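Local coordinates for thioesterase domain-containing protein (Pseudomonas aeruginosa, PDB 3F1T) that probably hydrolyses acyl-CoA thioesters as a hot-dog-fold thioesterase, possibly acting on 1,4-dihydroxy-2-naphthoyl-CoA, although its substrate remains unproven, at residues L62-C67 against G134-M139; R11-A16 against S70-L75; L25-E28 against G34-L37. All blocks are in the same frame, centred on the assembly; numbering follows the deposited sequence. Where two conformers were deposited one is given.

Overall arrangement
All three contacts gather round helix 56-70. Interaction 1 sets the helix on strand 130-137, interaction 2 places helix 4-15 against the turn after helix 56-70, and interaction 3 joins the first two strands of the sheet. Interactions 1 and 2, centres 10 Å apart, touch at several points, including Arg-138 NE, 3.6 Å from Leu-75 CD2. Interactions 1 and 3, 13 Å apart by centres, touch where the helix lies on the hairpin, Thr-66 O standing 3.3 Å from Leu-35 CD2. Between interactions 2 and 3, Arg-11 NH2 and Val-27 O stand 3.0 Å apart, a probable hydrogen bond. A bound magnesium ion is remote, about 11 Å from the side chain of Phe-136.

Interaction 1: L62-C67 against G134-M139; sequences LMDTTC and GAFMRM
Cys-67 and Phe-136 carry most of this buried contact, but the strand enters it at Gly-134, where Gly-134 CA lies 6.7 Å from Cys-67 CA. With no side chain at Gly-134, the Phe-136 ring folds back close to the backbone, CE2 standing 4.2 Å from Gly-134 CA. Ala-135 turns its CB away from the helix, to the other side of the sheet, while its backbone is tied to Leu-84 and Asp-85 of strand 83-90. This is the hot-dog fold in section: the antiparallel sheet is the bun, helix 56-70 the sausage, and Phe-136 is one of the residues projecting from strand 130-137 into the seam. Its CG is anti to its own carbonyl carbon and beside the backbone N (chi1 -71°), which carries the far rim of the ring to the helix. There CE2 and CZ straddle Cys-67 CB, each 3.6 Å from it. One face of the ring also lies under the carbonyl of Cys-67, whose O sits 3.8 Å above the plane, offset toward the rim. In Cys-67 it is thus the methylene that touches; chi1 of -65° swings SG back beside the backbone N. Asp-64 meets the same end of the ring, its backbone O 4.1 Å from Phe-136 CZ on an oblique approach, with its carboxylate OD1 a similar distance off and hydrogen-bonded to Thr-83 OG1. Within the helix, Leu-62 O accepts both Thr-66 N and Thr-66 OG1, from opposite faces of its carbonyl plane, the hydroxyl at 2.7 Å. Farther along the strand, Met-137, a selenomethionine, packs on Arg-108 of a neighbouring subunit, and Arg-138 NH1 hydrogen-bonds to Thr-110 O.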
# COMPACT_ATOMS: atom_id res chain seq x y z
N LEU B 62 13.45 -5.34 -9.47
CA LEU B 62 13.05 -5.23 -10.87
C LEU B 62 11.96 -4.18 -11.00
O LEU B 62 12.04 -3.28 -11.85
CB LEU B 62 12.57 -6.58 -11.41
CG LEU B 62 11.80 -6.55 -12.74
CD1 LEU B 62 12.71 -6.11 -13.89
CD2 LEU B 62 11.14 -7.89 -13.03
N MSE B 63 11.04 -4.19 -10.05
CA MSE B 63 9.79 -3.45 -10.19
C MSE B 63 9.86 -2.05 -9.60
O MSE B 63 9.27 -1.11 -10.14
CB MSE B 63 8.64 -4.23 -9.54
CG MSE B 63 8.28 -5.48 -10.29
SE MSE B 63 7.94 -5.18 -12.16
CE MSE B 63 6.91 -3.52 -12.10
N ASP B 64 10.60 -1.90 -8.51
CA ASP B 64 11.07 -0.59 -8.08
C ASP B 64 11.86 0.10 -9.17
O ASP B 64 11.64 1.28 -9.43
CB ASP B 64 11.93 -0.70 -6.80
CG ASP B 64 12.30 0.66 -6.25
OD1 ASP B 64 11.56 1.63 -6.47
OD2 ASP B 64 13.38 0.78 -5.65
N THR B 65 12.84 -0.60 -9.74
CA THR B 65 13.67 -0.06 -10.84
C THR B 65 12.87 0.28 -12.09
O THR B 65 13.03 1.34 -12.69
CB THR B 65 14.77 -1.05 -11.24
OG1 THR B 65 15.58 -1.35 -10.11
CG2 THR B 65 15.64 -0.47 -12.36
N THR B 66 12.02 -0.64 -12.52
CA THR B 66 11.15 -0.39 -13.66
C THR B 66 10.31 0.88 -13.49
O THR B 66 10.19 1.67 -14.43
CB THR B 66 10.25 -1.62 -13.97
OG1 THR B 66 11.08 -2.73 -14.33
CG2 THR B 66 9.32 -1.34 -15.13
N CYS B 67 9.57 0.99 -12.39
CA CYS B 67 8.78 2.20 -12.11
C CYS B 67 9.63 3.47 -12.08
O CYS B 67 9.27 4.49 -12.67
CB CYS B 67 8.02 2.06 -10.79
SG CYS B 67 6.75 0.76 -10.79
N GLY B 134 3.80 3.01 -7.79
CA GLY B 134 4.75 3.83 -7.04
C GLY B 134 4.64 5.30 -7.37
O GLY B 134 4.06 5.67 -8.39
N ALA B 135 5.23 6.13 -6.53
CA ALA B 135 5.26 7.57 -6.73
C ALA B 135 6.68 8.02 -6.57
O ALA B 135 7.42 7.49 -5.74
CB ALA B 135 4.37 8.27 -5.71
N PHE B 136 7.08 9.01 -7.37
CA PHE B 136 8.47 9.36 -7.50
C PHE B 136 8.62 10.87 -7.44
O PHE B 136 7.81 11.61 -7.99
CB PHE B 136 9.02 8.81 -8.82
CG PHE B 136 9.16 7.31 -8.82
CD1 PHE B 136 10.32 6.71 -8.35
CD2 PHE B 136 8.09 6.50 -9.17
CE1 PHE B 136 10.39 5.34 -8.19
CE2 PHE B 136 8.16 5.14 -9.02
CZ PHE B 136 9.31 4.55 -8.55
N MSE B 137 9.73 11.31 -6.86
CA MSE B 137 9.94 12.74 -6.67
C MSE B 137 10.79 13.34 -7.79
O MSE B 137 11.91 12.91 -8.01
CB MSE B 137 10.64 12.95 -5.34
CG MSE B 137 11.01 14.38 -5.08
SE MSE B 137 9.62 15.31 -4.09
CE MSE B 137 10.47 15.29 -2.32
N ARG B 138 10.22 14.27 -8.55
CA ARG B 138 11.02 15.10 -9.43
C ARG B 138 11.84 16.07 -8.60
O ARG B 138 11.31 17.04 -8.07
CB ARG B 138 10.14 15.90 -10.39
CG ARG B 138 9.37 15.04 -11.35
CD ARG B 138 8.25 15.83 -11.99
NE ARG B 138 8.76 16.74 -13.01
CZ ARG B 138 7.99 17.37 -13.89
NH1 ARG B 138 6.67 17.22 -13.86
NH2 ARG B 138 8.54 18.19 -14.77
N MSE B 139 13.15 15.85 -8.54
CA MSE B 139 14.04 16.74 -7.80
C MSE B 139 14.34 18.06 -8.54
O MSE B 139 14.13 18.20 -9.75
CB MSE B 139 15.35 16.03 -7.44
CG MSE B 139 15.18 14.86 -6.47
SE MSE B 139 14.19 15.33 -4.83
CE MSE B 139 15.02 17.08 -4.40

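Interaction 2: R11-A16 against S70-L75; sequences RRFLSA and STVCVL
Where the central helix 56-70 of the hot-dog fold gives out, the chain tightens into the 3-10 turn 71-73, and Phe-13 of the N-terminal helix 4-15 packs against Val-72 and Thr-71 of that turn. The contact is small, buried and made at the edge of the aromatic ring. Val-72 CG1 comes up near the ring plane to 3.7 Å from Phe-13 CD2, so that a methyl meets an aromatic rim and not a face. One atom farther round the same edge, Phe-13 CE2 lies 4.3 Å from Thr-71 OG1. That hydroxyl is occupied by a hydrogen bond to Gly-68 O, one turn back in the helix, and offers the ring only a loose van der Waals neighbour. Phe-13 holds CG opposite its backbone N (chi1 -163°), a setting that reaches out from the helix toward the turn. On Val-72 the touching methyl, CG1, lies beside the backbone N (chi1 -58°), while CG2 takes the more congested place between N and the carbonyl carbon. The turn is firmly wound: Thr-71 O accepts Val-74 N at 3.0 Å and also Leu-75 N, and Cys-73 N reaches Ser-70 O. Just before the turn, Ser-70 OG bonds back to Cys-67 O in the helix and across to Thr-116 OG1 of the sheet. In segment 11-16, Ala-16 N bonds to Phe-13 O at 3.1 Å and Ser-15 OG bends back to Arg-12 O. Ile-69 and Ile-80 also touch the Phe-13 side chain. The packing is consistent with a PaaI-type thioesterase, an N-terminal helix here lying beside the central helix of the hot-dog fold.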
# COMPACT_ATOMS: atom_id res chain seq x y z
N ARG B 11 18.59 3.17 -20.65
CA ARG B 11 19.74 2.28 -20.48
C ARG B 11 20.88 2.92 -19.69
O ARG B 11 21.55 2.25 -18.89
CB ARG B 11 20.24 1.76 -21.82
CG ARG B 11 19.44 0.57 -22.32
CD ARG B 11 19.83 0.11 -23.71
NE ARG B 11 19.10 -1.12 -24.02
CZ ARG B 11 18.80 -1.52 -25.25
NH1 ARG B 11 19.33 -0.89 -26.30
NH2 ARG B 11 18.04 -2.60 -25.42
N ARG B 12 21.21 4.16 -20.04
CA ARG B 12 22.15 4.97 -19.27
C ARG B 12 21.73 5.10 -17.81
O ARG B 12 22.53 4.92 -16.89
CB ARG B 12 22.27 6.35 -19.91
CG ARG B 12 23.44 7.17 -19.41
CD ARG B 12 23.95 8.12 -20.48
NE ARG B 12 22.90 8.95 -21.07
CZ ARG B 12 22.66 10.22 -20.73
NH1 ARG B 12 23.30 10.77 -19.70
NH2 ARG B 12 21.75 10.92 -21.38
N PHE B 13 20.45 5.40 -17.60
CA PHE B 13 19.84 5.40 -16.27
C PHE B 13 20.11 4.10 -15.51
O PHE B 13 20.65 4.12 -14.41
CB PHE B 13 18.34 5.66 -16.43
CG PHE B 13 17.64 6.09 -15.16
CD1 PHE B 13 17.96 5.52 -13.94
CD2 PHE B 13 16.46 6.82 -15.24
CE1 PHE B 13 17.16 5.73 -12.81
CE2 PHE B 13 15.71 7.11 -14.11
CZ PHE B 13 16.08 6.58 -12.88
N LEU B 14 19.77 2.96 -16.12
CA LEU B 14 19.97 1.65 -15.49
C LEU B 14 21.44 1.38 -15.11
O LEU B 14 21.72 0.76 -14.07
CB LEU B 14 19.45 0.54 -16.41
CG LEU B 14 19.51 -0.93 -15.97
CD1 LEU B 14 18.96 -1.13 -14.57
CD2 LEU B 14 18.78 -1.82 -16.98
N SER B 15 22.36 1.82 -15.96
CA SER B 15 23.79 1.61 -15.73
C SER B 15 24.33 2.31 -14.48
O SER B 15 25.36 1.91 -13.94
CB SER B 15 24.60 2.03 -16.96
OG SER B 15 24.56 3.43 -17.11
N ALA B 16 23.63 3.34 -14.02
CA ALA B 16 24.05 4.03 -12.80
C ALA B 16 23.68 3.25 -11.53
O ALA B 16 24.15 3.56 -10.44
CB ALA B 16 23.46 5.41 -12.75
N SER B 70 10.73 4.37 -15.63
CA SER B 70 9.63 4.71 -16.52
C SER B 70 9.28 6.19 -16.49
O SER B 70 8.65 6.69 -17.41
CB SER B 70 8.39 3.87 -16.18
OG SER B 70 7.73 4.38 -15.04
N THR B 71 9.83 6.91 -15.51
CA THR B 71 9.70 8.37 -15.50
C THR B 71 10.34 9.00 -16.73
O THR B 71 10.00 10.12 -17.08
CB THR B 71 10.32 8.99 -14.23
OG1 THR B 71 11.71 8.67 -14.16
CG2 THR B 71 9.64 8.47 -12.99
N VAL B 72 11.29 8.30 -17.36
CA VAL B 72 11.97 8.83 -18.54
C VAL B 72 10.94 9.05 -19.63
O VAL B 72 11.12 9.91 -20.51
CB VAL B 72 13.12 7.93 -19.07
CG1 VAL B 72 14.18 7.69 -17.99
CG2 VAL B 72 12.59 6.61 -19.64
N CYS B 73 9.83 8.35 -19.53
CA CYS B 73 8.84 8.37 -20.59
C CYS B 73 8.10 9.68 -20.60
O CYS B 73 7.38 9.96 -21.54
CB CYS B 73 7.84 7.23 -20.43
SG CYS B 73 8.60 5.59 -20.54
N VAL B 74 8.15 10.41 -19.48
CA VAL B 74 7.39 11.65 -19.38
C VAL B 74 8.23 12.89 -19.14
O VAL B 74 7.71 13.99 -19.16
CB VAL B 74 6.29 11.58 -18.31
CG1 VAL B 74 5.23 10.56 -18.71
CG2 VAL B 74 6.89 11.26 -16.93
N LEU B 75 9.49 12.71 -18.76
CA LEU B 75 10.33 13.85 -18.46
C LEU B 75 11.09 14.27 -19.69
O LEU B 75 11.56 13.43 -20.46
CB LEU B 75 11.29 13.52 -17.32
CG LEU B 75 10.58 13.24 -16.00
CD1 LEU B 75 11.58 12.98 -14.89
CD2 LEU B 75 9.68 14.42 -15.64

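Interaction 3: L25-E28 against G34-L37; sequences LTVE and GLTL
Val-27 and Leu-37 face each other as an antiparallel non-hydrogen-bonded pair, their CA atoms 4.4 Å apart. The one hydrogen bond between the segments runs from Glu-28 N to Thr-36 O, short at 2.7 Å, with an N-H...O angle of 153°. Leu-37 also brings its CA to 3.1 Å from Thr-26 O in a CA-H...O contact. These belong to the hairpin of strands 26-31 and 34-39, which opens the sheet of the hot-dog fold; strand 26-31 is outermost within the chain, and the short axes diverge strongly from antiparallel, at 130°. Apolar packing fills the helix-facing side. Val-27 CG1 lies 3.7 Å from Leu-35 CD1, the two side chains crossing at about a right angle, and Val-27 CG2 is 4.1 Å from Leu-37 CD1. Leu-7, Ala-10 and Leu-14 of helix 4-15 cover Val-27, and Leu-62 lies on Leu-37. On the other side, the Glu-28 chain is bent at chi2 (-76°), bringing OE2 back to accept Thr-26 OG1 at 2.8 Å on its anti side, somewhat out of the carboxylate plane. A long, weak ion pair joins that same oxygen to Arg-38 NE.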
# COMPACT_ATOMS: atom_id res chain seq x y z
N LEU B 25 19.89 -6.95 -14.86
CA LEU B 25 18.65 -6.32 -15.32
C LEU B 25 18.94 -5.63 -16.67
O LEU B 25 20.07 -5.17 -16.89
CB LEU B 25 18.20 -5.29 -14.28
CG LEU B 25 16.98 -5.62 -13.42
CD1 LEU B 25 16.92 -7.08 -13.02
CD2 LEU B 25 16.86 -4.70 -12.22
N THR B 26 18.04 -5.78 -17.64
CA THR B 26 18.16 -5.09 -18.93
C THR B 26 16.88 -4.35 -19.30
O THR B 26 15.79 -4.73 -18.85
CB THR B 26 18.50 -6.05 -20.10
OG1 THR B 26 17.50 -7.07 -20.18
CG2 THR B 26 19.87 -6.69 -19.91
N VAL B 27 17.01 -3.29 -20.11
CA VAL B 27 15.86 -2.61 -20.69
C VAL B 27 15.54 -3.22 -22.03
O VAL B 27 16.31 -3.10 -22.98
CB VAL B 27 16.14 -1.10 -20.93
CG1 VAL B 27 14.85 -0.39 -21.34
CG2 VAL B 27 16.71 -0.45 -19.70
N GLU B 28 14.33 -3.75 -22.16
CA GLU B 28 13.91 -4.39 -23.39
C GLU B 28 13.26 -3.40 -24.37
O GLU B 28 13.44 -3.51 -25.59
CB GLU B 28 12.95 -5.54 -23.07
CG GLU B 28 13.53 -6.52 -22.07
CD GLU B 28 14.56 -7.43 -22.70
OE1 GLU B 28 14.15 -8.28 -23.54
OE2 GLU B 28 15.76 -7.29 -22.38
N GLY B 34 5.51 3.62 -22.28
CA GLY B 34 5.98 2.89 -21.12
C GLY B 34 7.31 2.18 -21.32
O GLY B 34 8.05 2.45 -22.27
N LEU B 35 7.63 1.31 -20.36
CA LEU B 35 8.99 0.81 -20.19
C LEU B 35 8.96 -0.66 -19.76
O LEU B 35 8.20 -1.03 -18.87
CB LEU B 35 9.74 1.65 -19.14
CG LEU B 35 11.16 1.18 -18.82
CD1 LEU B 35 12.14 1.72 -19.86
CD2 LEU B 35 11.58 1.56 -17.41
N THR B 36 9.77 -1.49 -20.41
CA THR B 36 9.90 -2.90 -20.07
C THR B 36 11.35 -3.26 -19.71
O THR B 36 12.26 -3.07 -20.51
CB THR B 36 9.43 -3.82 -21.23
OG1 THR B 36 8.13 -3.41 -21.67
CG2 THR B 36 9.36 -5.27 -20.79
N LEU B 37 11.53 -3.81 -18.52
CA LEU B 37 12.81 -4.37 -18.12
C LEU B 37 12.69 -5.88 -18.05
O LEU B 37 11.61 -6.41 -17.79
CB LEU B 37 13.21 -3.82 -16.74
CG LEU B 37 14.11 -2.59 -16.69
CD1 LEU B 37 13.47 -1.43 -17.41
CD2 LEU B 37 14.48 -2.22 -15.26